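Local coordinates for protein RNase III (Scheffersomyces stipitis, PDB 7DEY) that probably cleaves double-stranded RNA endonucleolytically, as a Dicer of the ribonuclease III family, leaving 5'-phosphomonoester ends, at residues 3-8 against 91-96; 76-81 against 146-151; 82-87 against 142-147. All coordinates share one frame; numbering follows the deposited sequence.

Contact 1 of 3, residues 3-8 against 91-96; sequences PPLPFI and YGFDKR
With chi1 at 179°, Leu5 holds CG opposite its own amide nitrogen, while Tyr91 has its ring turned away from its carbonyl carbon, and the leucine's branched end lies over one face of the phenol. CD1 sits over the middle of the ring: it stands 3.6 Å from the centroid of the Tyr91 ring and 6° off the normal, a CH-pi contact, with CB of Leu5 close to CE1. The other methyl reaches further along, with CD2 4.3 Å from CE1 of Phe93 at the edge of that second ring. At its far end Tyr91 OH donates to the backbone carbonyl of Pro3 (OH to O 3.0 Å), approaching from above the carbonyl plane, 39° out of it, while the oxygen itself lies at the edge of the tyrosine ring. The hydroxyl is also hydrogen-bonded to Trp139 NE1 of helix 134-143, so two partners grip it. On the backbone side, Arg96 NE is hydrogen-bonded to Tyr91 O (3.0 Å), almost in line with the carbonyl. Gly92, with positive phi, is the C-prime residue of a Schellman motif ending helix 81-90 and then the N-cap of helix 93-96, which places Tyr91 at the turn between them in the ribonuclease III domain. The loop before helix 11-18 is thus laid against this turn. Because the hydroxyl bonds a main-chain oxygen, Pro3 contributes polarity through its backbone, whereas Leu5 supplies purely apolar cover; together they hold the Tyr91 ring by its face and by its polar end, which should restrict its rotation.

Contact 2 of 3, residues 76-81 against 146-151; sequences SQLIDN and PKLEAF
Leu78, in the last turn of helix 68-78, faces Lys147 near the start of helix 145-156, their CA atoms 8.1 Å apart. Leu78 has CG anti to its carbonyl carbon, which carries both methyls toward the opposing helix, and they divide it between them. CD1 meets CD2 of Leu148 at 4.0 Å, the two leucines crossing at about a right angle. CD2 turns the other way and lies 3.8 Å from CE2 of Phe151, where leucine and phenylalanine run past each other in opposite directions; it also comes within 4.1 Å of CB of Lys147. This is helix-on-helix packing within the core of the all-helical ribonuclease III endonuclease domain, and Ile59, Ile58 and Phe63 from helix 42-62 and the loop after it extend the apolar layer around Leu78, Leu148 and Phe151. Gln77 adds its CB, 4.4 Å from CZ of Phe151 at the ring's edge. Of Lys147, the aliphatic base takes part here, while the bent chain leads its amine away toward helix 81-90. Gln77 and Phe151 also border the second subunit: the backbone O of Gln77 is hydrogen-bonded to NE2 of His82 of that subunit, and Phe151 packs on its Gln86.

Contact 3 of 3, residues 82-87 against 142-147; sequences HTLTQF and KLYAPK
Helix 81-90 passes the break between helices 134-143 and 145-156, with Phe87 CA 8.4 Å from Leu143 CA and Thr83 CA 9.5 Å from Lys147 CA. This is interior packing of the helical ribonuclease III domain: Phe87 enters the bend at which Tyr144, not in helical form, separates the two helices. Phe87 has CG opposite its carbonyl carbon (chi1 -66°), which sends the ring across to Leu143. That leucine comes from the opposite direction and lays CG over the ring, 3.8 Å from the Phe87 centroid and 12° off the normal, a CH-pi contact. The other face of the ring is met, toward its rim, by the backbone oxygen of Thr83 one turn earlier in the same helix. Tyr144 meets the rim of the same ring: the edge of Phe87 points at the tyrosine face in a T-shaped pair, centroids 5.1 Å apart and planes at 82°. Cut back to an alanine, Phe87 would probably leave a gap between the helices, the Leu143 branch losing the face it covers and the Tyr144 ring the edge that meets it. Tyr144 is held at its far end too, where OH bonds the backbone O of Leu78 at the end of helix 68-78, while Leu51 and Val55 of helix 42-62 pack against it. Along the flank, Lys147 runs beside helix 81-90. Its CD lies 4.0 Å from OG1 of Thr83, and NZ comes to 3.5 Å from OE1 of Gln86, whose extended chain crosses it. Deeper in, CD2 of Leu84 curls round from a side chain that starts out away from the bend and stops 4.1 Å from Tyr144 OH.

The chain is a piece of the longer Dicer, with a ribonuclease III domain and a double-stranded RNA binding domain; all three contacts lie in the former, helical part. Contacts 2 and 3, centres 6 Å apart, share Pro146 and Lys147, and their helices 68-78 and 81-90 are consecutive. Both pack on helix 42-62, which carries the family's signature sequence, so they probably back the catalytic region. Contact 1, centred 13 Å from contact 3 and 19 Å from contact 2, touches contact 3 where Tyr91 OH comes 3.9 Å from Leu143 CD1. All three border the second subunit; His82 stacks on His82 of that subunit, consistent with the dimer that builds the cleavage valley in this family.

Contact 1 of 3, residues 3-8 against 91-96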
loop_
_atom_site.group_PDB
_atom_site.type_symbol
_atom_site.label_atom_id
_atom_site.label_comp_id
_atom_site.label_asym_id
_atom_site.label_seq_id
_atom_site.Cartn_x
_atom_site.Cartn_y
_atom_site.Cartn_z
ATOM N N PRO C 3 9.290 -11.908 3.533
ATOM C CA PRO C 3 9.691 -12.951 2.596
ATOM C C PRO C 3 11.153 -12.801 2.204
ATOM O O PRO C 3 11.637 -11.686 1.953
ATOM C CB PRO C 3 8.746 -12.739 1.408
ATOM C CG PRO C 3 8.373 -11.335 1.480
ATOM C CD PRO C 3 8.334 -10.973 2.920
ATOM N N PRO C 4 11.902 -13.905 2.175
ATOM C CA PRO C 4 13.323 -13.824 1.807
ATOM C C PRO C 4 13.495 -13.286 0.396
ATOM O O PRO C 4 12.737 -13.628 -0.515
ATOM C CB PRO C 4 13.808 -15.277 1.913
ATOM C CG PRO C 4 12.773 -15.993 2.701
ATOM C CD PRO C 4 11.475 -15.288 2.454
ATOM N N LEU C 5 14.503 -12.444 0.224
ATOM C CA LEU C 5 14.760 -11.821 -1.072
ATOM C C LEU C 5 15.434 -12.811 -2.007
ATOM O O LEU C 5 16.528 -13.302 -1.692
ATOM C CB LEU C 5 15.648 -10.596 -0.923
ATOM C CG LEU C 5 15.972 -9.925 -2.250
ATOM C CD1 LEU C 5 14.688 -9.412 -2.894
ATOM C CD2 LEU C 5 16.973 -8.797 -2.059
ATOM N N PRO C 6 14.840 -13.131 -3.154
ATOM C CA PRO C 6 15.514 -14.011 -4.103
ATOM C C PRO C 6 16.786 -13.365 -4.615
ATOM O O PRO C 6 16.861 -12.147 -4.827
ATOM C CB PRO C 6 14.481 -14.199 -5.217
ATOM C CG PRO C 6 13.527 -13.112 -5.040
ATOM C CD PRO C 6 13.480 -12.800 -3.592
ATOM N N PHE C 7 17.785 -14.220 -4.820
ATOM C CA PHE C 7 19.188 -13.851 -4.895
ATOM C C PHE C 7 19.650 -13.755 -6.338
ATOM O O PHE C 7 19.208 -14.521 -7.194
ATOM C CB PHE C 7 20.022 -14.893 -4.150
ATOM C CG PHE C 7 21.480 -14.557 -4.029
ATOM C CD1 PHE C 7 21.913 -13.673 -3.090
ATOM C CD2 PHE C 7 22.404 -15.165 -4.836
ATOM C CE1 PHE C 7 23.221 -13.393 -2.973
ATOM C CE2 PHE C 7 23.701 -14.895 -4.714
ATOM C CZ PHE C 7 24.121 -14.006 -3.781
ATOM N N ILE C 8 20.555 -12.809 -6.586
ATOM C CA ILE C 8 21.263 -12.672 -7.855
ATOM C C ILE C 8 22.676 -13.203 -7.653
ATOM O O ILE C 8 23.467 -12.610 -6.910
ATOM C CB ILE C 8 21.304 -11.213 -8.321
ATOM C CG1 ILE C 8 19.909 -10.699 -8.628
ATOM C CG2 ILE C 8 22.222 -11.047 -9.531
ATOM C CD1 ILE C 8 19.925 -9.241 -8.942
ATOM N N TYR C 91 14.352 -4.005 1.672
ATOM C CA TYR C 91 15.502 -4.794 1.271
ATOM C C TYR C 91 16.753 -3.929 1.202
ATOM O O TYR C 91 17.761 -4.335 0.598
ATOM C CB TYR C 91 15.237 -5.472 -0.069
ATOM C CG TYR C 91 14.184 -6.571 -0.075
ATOM C CD1 TYR C 91 14.359 -7.741 0.653
ATOM C CD2 TYR C 91 13.020 -6.446 -0.847
ATOM C CE1 TYR C 91 13.402 -8.751 0.633
ATOM C CE2 TYR C 91 12.059 -7.458 -0.878
ATOM C CZ TYR C 91 12.263 -8.610 -0.138
ATOM O OH TYR C 91 11.316 -9.605 -0.171
ATOM N N GLY C 92 16.693 -2.733 1.782
ATOM C CA GLY C 92 17.856 -1.881 1.925
ATOM C C GLY C 92 18.557 -1.580 0.624
ATOM O O GLY C 92 19.791 -1.586 0.574
ATOM N N PHE C 93 17.792 -1.325 -0.441
ATOM C CA PHE C 93 18.402 -1.005 -1.726
ATOM C C PHE C 93 19.161 0.309 -1.673
ATOM O O PHE C 93 20.125 0.497 -2.423
ATOM C CB PHE C 93 17.338 -0.936 -2.813
ATOM C CG PHE C 93 16.896 -2.268 -3.295
ATOM C CD1 PHE C 93 17.277 -3.422 -2.616
ATOM C CD2 PHE C 93 16.099 -2.376 -4.422
ATOM C CE1 PHE C 93 16.884 -4.664 -3.054
ATOM C CE2 PHE C 93 15.693 -3.610 -4.865
ATOM C CZ PHE C 93 16.096 -4.769 -4.177
ATOM N N ASP C 94 18.731 1.234 -0.811
ATOM C CA ASP C 94 19.477 2.463 -0.600
ATOM C C ASP C 94 20.911 2.185 -0.182
ATOM O O ASP C 94 21.782 3.043 -0.374
ATOM C CB ASP C 94 18.781 3.306 0.463
ATOM C CG ASP C 94 18.502 2.521 1.728
ATOM O OD1 ASP C 94 17.600 1.667 1.710
ATOM O OD2 ASP C 94 19.199 2.740 2.741
ATOM N N LYS C 95 21.169 1.003 0.383
ATOM C CA LYS C 95 22.488 0.586 0.837
ATOM C C LYS C 95 23.247 -0.177 -0.236
ATOM O O LYS C 95 24.441 0.071 -0.439
ATOM C CB LYS C 95 22.347 -0.278 2.089
ATOM C CG LYS C 95 21.164 0.119 2.963
ATOM C CD LYS C 95 21.278 -0.492 4.351
ATOM C CE LYS C 95 20.565 0.349 5.389
ATOM N NZ LYS C 95 21.042 1.765 5.391
ATOM N N ARG C 96 22.573 -1.107 -0.923
ATOM C CA ARG C 96 23.182 -1.825 -2.043
ATOM C C ARG C 96 23.530 -0.903 -3.194
ATOM O O ARG C 96 24.397 -1.237 -4.004
ATOM C CB ARG C 96 22.239 -2.902 -2.567
ATOM C CG ARG C 96 21.592 -3.678 -1.495
ATOM C CD ARG C 96 20.839 -4.865 -2.042
ATOM N NE ARG C 96 20.085 -5.491 -0.957
ATOM C CZ ARG C 96 20.615 -6.328 -0.078
ATOM N NH1 ARG C 96 21.898 -6.662 -0.178
ATOM N NH2 ARG C 96 19.864 -6.838 0.884
#

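Contact 2 of 3, residues 76-81 against 146-151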
loop_
_atom_site.group_PDB
_atom_site.type_symbol
_atom_site.label_atom_id
_atom_site.label_comp_id
_atom_site.label_asym_id
_atom_site.label_seq_id
_atom_site.Cartn_x
_atom_site.Cartn_y
_atom_site.Cartn_z
ATOM N N SER C 76 -2.675 -1.005 -10.594
ATOM C CA SER C 76 -1.949 0.255 -10.615
ATOM C C SER C 76 -1.477 0.641 -9.217
ATOM O O SER C 76 -0.408 1.249 -9.065
ATOM C CB SER C 76 -2.822 1.334 -11.237
ATOM O OG SER C 76 -3.494 2.076 -10.248
ATOM N N GLN C 77 -2.226 0.243 -8.183
ATOM C CA GLN C 77 -1.839 0.558 -6.818
ATOM C C GLN C 77 -0.647 -0.267 -6.343
ATOM O O GLN C 77 0.185 0.259 -5.600
ATOM C CB GLN C 77 -3.038 0.372 -5.902
ATOM C CG GLN C 77 -4.105 1.453 -6.080
ATOM C CD GLN C 77 -3.656 2.827 -5.605
ATOM O OE1 GLN C 77 -3.610 3.090 -4.401
ATOM N NE2 GLN C 77 -3.318 3.708 -6.552
ATOM N N LEU C 78 -0.512 -1.537 -6.768
ATOM C CA LEU C 78 0.621 -2.343 -6.313
ATOM C C LEU C 78 1.862 -2.265 -7.206
ATOM O O LEU C 78 2.946 -2.635 -6.740
ATOM C CB LEU C 78 0.226 -3.808 -6.157
ATOM C CG LEU C 78 -1.176 -4.088 -5.591
ATOM C CD1 LEU C 78 -1.630 -5.486 -5.980
ATOM C CD2 LEU C 78 -1.265 -3.913 -4.079
ATOM N N ILE C 79 1.769 -1.803 -8.460
ATOM C CA ILE C 79 2.979 -1.609 -9.261
ATOM C C ILE C 79 3.522 -0.194 -9.179
ATOM O O ILE C 79 4.477 0.123 -9.912
ATOM C CB ILE C 79 2.808 -1.947 -10.764
ATOM C CG1 ILE C 79 1.595 -1.241 -11.371
ATOM C CG2 ILE C 79 2.839 -3.451 -11.046
ATOM C CD1 ILE C 79 1.920 0.021 -12.128
ATOM N N ASP C 80 2.944 0.686 -8.357
ATOM C CA ASP C 80 3.372 2.071 -8.500
ATOM C C ASP C 80 4.557 2.414 -7.585
ATOM O O ASP C 80 5.031 1.605 -6.785
ATOM C CB ASP C 80 2.195 3.020 -8.314
ATOM C CG ASP C 80 1.555 2.895 -6.985
ATOM O OD1 ASP C 80 2.218 2.389 -6.050
ATOM O OD2 ASP C 80 0.382 3.330 -6.871
ATOM N N ASN C 81 5.059 3.639 -7.735
ATOM C CA ASN C 81 6.342 3.999 -7.142
ATOM C C ASN C 81 6.305 3.965 -5.626
ATOM O O ASN C 81 7.309 3.611 -5.000
ATOM C CB ASN C 81 6.766 5.379 -7.620
ATOM C CG ASN C 81 7.144 5.382 -9.059
ATOM O OD1 ASN C 81 6.316 5.090 -9.922
ATOM N ND2 ASN C 81 8.404 5.682 -9.341
ATOM N N PRO C 146 0.344 -9.071 2.891
ATOM C CA PRO C 146 -0.305 -8.021 3.696
ATOM C C PRO C 146 -1.059 -7.014 2.850
ATOM O O PRO C 146 -2.163 -6.604 3.233
ATOM C CB PRO C 146 0.872 -7.368 4.437
ATOM C CG PRO C 146 2.000 -8.331 4.334
ATOM C CD PRO C 146 1.816 -8.988 3.014
ATOM N N LYS C 147 -0.505 -6.610 1.700
ATOM C CA LYS C 147 -1.210 -5.660 0.843
ATOM C C LYS C 147 -2.497 -6.262 0.308
ATOM O O LYS C 147 -3.492 -5.545 0.129
ATOM C CB LYS C 147 -0.324 -5.206 -0.327
ATOM C CG LYS C 147 1.084 -4.799 0.074
ATOM C CD LYS C 147 1.527 -3.506 -0.588
ATOM C CE LYS C 147 1.033 -2.277 0.139
ATOM N NZ LYS C 147 1.834 -2.028 1.355
ATOM N N LEU C 148 -2.505 -7.565 0.041
ATOM C CA LEU C 148 -3.720 -8.135 -0.521
ATOM C C LEU C 148 -4.754 -8.371 0.557
ATOM O O LEU C 148 -5.948 -8.163 0.324
ATOM C CB LEU C 148 -3.429 -9.434 -1.262
ATOM C CG LEU C 148 -2.661 -9.313 -2.583
ATOM C CD1 LEU C 148 -2.760 -10.642 -3.324
ATOM C CD2 LEU C 148 -3.159 -8.150 -3.429
ATOM N N GLU C 149 -4.329 -8.786 1.747
ATOM C CA GLU C 149 -5.303 -8.902 2.817
ATOM C C GLU C 149 -5.881 -7.544 3.162
ATOM O O GLU C 149 -7.064 -7.452 3.505
ATOM C CB GLU C 149 -4.695 -9.585 4.042
ATOM C CG GLU C 149 -5.734 -10.261 4.959
ATOM C CD GLU C 149 -6.890 -10.949 4.198
ATOM O OE1 GLU C 149 -6.642 -11.597 3.141
ATOM O OE2 GLU C 149 -8.057 -10.840 4.672
ATOM N N ALA C 150 -5.093 -6.468 3.032
ATOM C CA ALA C 150 -5.688 -5.139 3.162
ATOM C C ALA C 150 -6.795 -4.942 2.133
ATOM O O ALA C 150 -7.871 -4.437 2.460
ATOM C CB ALA C 150 -4.631 -4.047 3.047
ATOM N N PHE C 151 -6.584 -5.390 0.904
ATOM C CA PHE C 151 -7.609 -5.139 -0.098
ATOM C C PHE C 151 -8.798 -6.078 0.077
ATOM O O PHE C 151 -9.943 -5.687 -0.185
ATOM C CB PHE C 151 -7.025 -5.264 -1.502
ATOM C CG PHE C 151 -6.057 -4.166 -1.867
ATOM C CD1 PHE C 151 -5.423 -3.398 -0.886
ATOM C CD2 PHE C 151 -5.760 -3.910 -3.196
ATOM C CE1 PHE C 151 -4.522 -2.398 -1.221
ATOM C CE2 PHE C 151 -4.864 -2.906 -3.542
ATOM C CZ PHE C 151 -4.244 -2.153 -2.551
#

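Contact 3 of 3, residues 82-87 against 142-147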
loop_
_atom_site.group_PDB
_atom_site.type_symbol
_atom_site.label_atom_id
_atom_site.label_comp_id
_atom_site.label_asym_id
_atom_site.label_seq_id
_atom_site.Cartn_x
_atom_site.Cartn_y
_atom_site.Cartn_z
ATOM N N HIS C 82 5.175 4.333 -5.017
ATOM C CA HIS C 82 5.057 4.262 -3.563
ATOM C C HIS C 82 5.362 2.861 -3.042
ATOM O O HIS C 82 6.229 2.682 -2.180
ATOM C CB HIS C 82 3.655 4.686 -3.136
ATOM C CG HIS C 82 3.357 4.436 -1.690
ATOM N ND1 HIS C 82 2.938 3.211 -1.212
ATOM C CD2 HIS C 82 3.447 5.249 -0.611
ATOM C CE1 HIS C 82 2.764 3.286 0.096
ATOM N NE2 HIS C 82 3.065 4.513 0.485
ATOM N N THR C 83 4.658 1.848 -3.548
ATOM C CA THR C 83 4.856 0.517 -2.990
ATOM C C THR C 83 6.194 -0.096 -3.399
ATOM O O THR C 83 6.809 -0.819 -2.599
ATOM C CB THR C 83 3.732 -0.409 -3.392
ATOM O OG1 THR C 83 4.151 -1.739 -3.108
ATOM C CG2 THR C 83 3.461 -0.290 -4.854
ATOM N N LEU C 84 6.645 0.136 -4.646
ATOM C CA LEU C 84 7.923 -0.435 -5.075
ATOM C C LEU C 84 9.077 0.205 -4.331
ATOM O O LEU C 84 10.092 -0.454 -4.092
ATOM C CB LEU C 84 8.141 -0.261 -6.579
ATOM C CG LEU C 84 7.130 -0.877 -7.536
ATOM C CD1 LEU C 84 7.695 -0.877 -8.919
ATOM C CD2 LEU C 84 6.824 -2.279 -7.087
ATOM N N THR C 85 8.943 1.486 -3.964
ATOM C CA THR C 85 9.930 2.114 -3.094
ATOM C C THR C 85 9.904 1.486 -1.716
ATOM O O THR C 85 10.954 1.294 -1.095
ATOM C CB THR C 85 9.676 3.609 -2.961
ATOM O OG1 THR C 85 9.751 4.237 -4.242
ATOM C CG2 THR C 85 10.711 4.217 -2.042
ATOM N N GLN C 86 8.708 1.173 -1.216
ATOM C CA GLN C 86 8.606 0.571 0.106
ATOM C C GLN C 86 9.302 -0.779 0.135
ATOM O O GLN C 86 10.047 -1.078 1.067
ATOM C CB GLN C 86 7.139 0.438 0.512
ATOM C CG GLN C 86 6.939 0.258 1.997
ATOM C CD GLN C 86 5.488 0.384 2.420
ATOM O OE1 GLN C 86 4.571 0.178 1.624
ATOM N NE2 GLN C 86 5.273 0.728 3.690
ATOM N N PHE C 87 9.108 -1.590 -0.907
ATOM C CA PHE C 87 9.838 -2.849 -1.009
ATOM C C PHE C 87 11.342 -2.613 -1.056
ATOM O O PHE C 87 12.109 -3.333 -0.402
ATOM C CB PHE C 87 9.390 -3.626 -2.250
ATOM C CG PHE C 87 7.960 -4.097 -2.194
ATOM C CD1 PHE C 87 7.349 -4.362 -0.980
ATOM C CD2 PHE C 87 7.230 -4.274 -3.357
ATOM C CE1 PHE C 87 6.027 -4.798 -0.930
ATOM C CE2 PHE C 87 5.921 -4.688 -3.313
ATOM C CZ PHE C 87 5.314 -4.953 -2.094
ATOM N N LYS C 142 4.138 -13.925 -1.671
ATOM C CA LYS C 142 4.291 -13.652 -0.249
ATOM C C LYS C 142 4.529 -12.170 0.010
ATOM O O LYS C 142 3.956 -11.603 0.943
ATOM C CB LYS C 142 5.449 -14.488 0.311
ATOM C CG LYS C 142 5.470 -15.923 -0.206
ATOM C CD LYS C 142 6.570 -16.753 0.441
ATOM C CE LYS C 142 7.944 -16.343 -0.067
ATOM N NZ LYS C 142 9.062 -16.794 0.820
ATOM N N LEU C 143 5.364 -11.538 -0.819
ATOM C CA LEU C 143 5.706 -10.130 -0.646
ATOM C C LEU C 143 4.473 -9.252 -0.623
ATOM O O LEU C 143 4.496 -8.155 -0.054
ATOM C CB LEU C 143 6.641 -9.682 -1.776
ATOM C CG LEU C 143 7.190 -8.255 -1.823
ATOM C CD1 LEU C 143 7.844 -7.867 -0.528
ATOM C CD2 LEU C 143 8.173 -8.125 -2.976
ATOM N N TYR C 144 3.390 -9.709 -1.238
ATOM C CA TYR C 144 2.197 -8.900 -1.375
ATOM C C TYR C 144 1.092 -9.287 -0.413
ATOM O O TYR C 144 0.096 -8.563 -0.337
ATOM C CB TYR C 144 1.675 -8.987 -2.809
ATOM C CG TYR C 144 2.352 -8.017 -3.742
ATOM C CD1 TYR C 144 2.136 -6.652 -3.610
ATOM C CD2 TYR C 144 3.196 -8.459 -4.748
ATOM C CE1 TYR C 144 2.739 -5.748 -4.454
ATOM C CE2 TYR C 144 3.814 -7.566 -5.601
ATOM C CZ TYR C 144 3.582 -6.203 -5.456
ATOM O OH TYR C 144 4.191 -5.269 -6.288
ATOM N N ALA C 145 1.239 -10.399 0.321
ATOM C CA ALA C 145 0.222 -10.926 1.227
ATOM C C ALA C 145 -0.424 -9.848 2.098
ATOM O O ALA C 145 -1.652 -9.696 2.049
ATOM C CB ALA C 145 0.816 -12.024 2.107
ATOM N N PRO C 146 0.344 -9.071 2.891
ATOM C CA PRO C 146 -0.305 -8.021 3.696
ATOM C C PRO C 146 -1.059 -7.014 2.850
ATOM O O PRO C 146 -2.163 -6.604 3.233
ATOM C CB PRO C 146 0.872 -7.368 4.437
ATOM C CG PRO C 146 2.000 -8.331 4.334
ATOM C CD PRO C 146 1.816 -8.988 3.014
ATOM N N LYS C 147 -0.505 -6.610 1.700
ATOM C CA LYS C 147 -1.210 -5.660 0.843
ATOM C C LYS C 147 -2.497 -6.262 0.308
ATOM O O LYS C 147 -3.492 -5.545 0.129
ATOM C CB LYS C 147 -0.324 -5.206 -0.327
ATOM C CG LYS C 147 1.084 -4.799 0.074
ATOM C CD LYS C 147 1.527 -3.506 -0.588
ATOM C CE LYS C 147 1.033 -2.277 0.139
ATOM N NZ LYS C 147 1.834 -2.028 1.355
#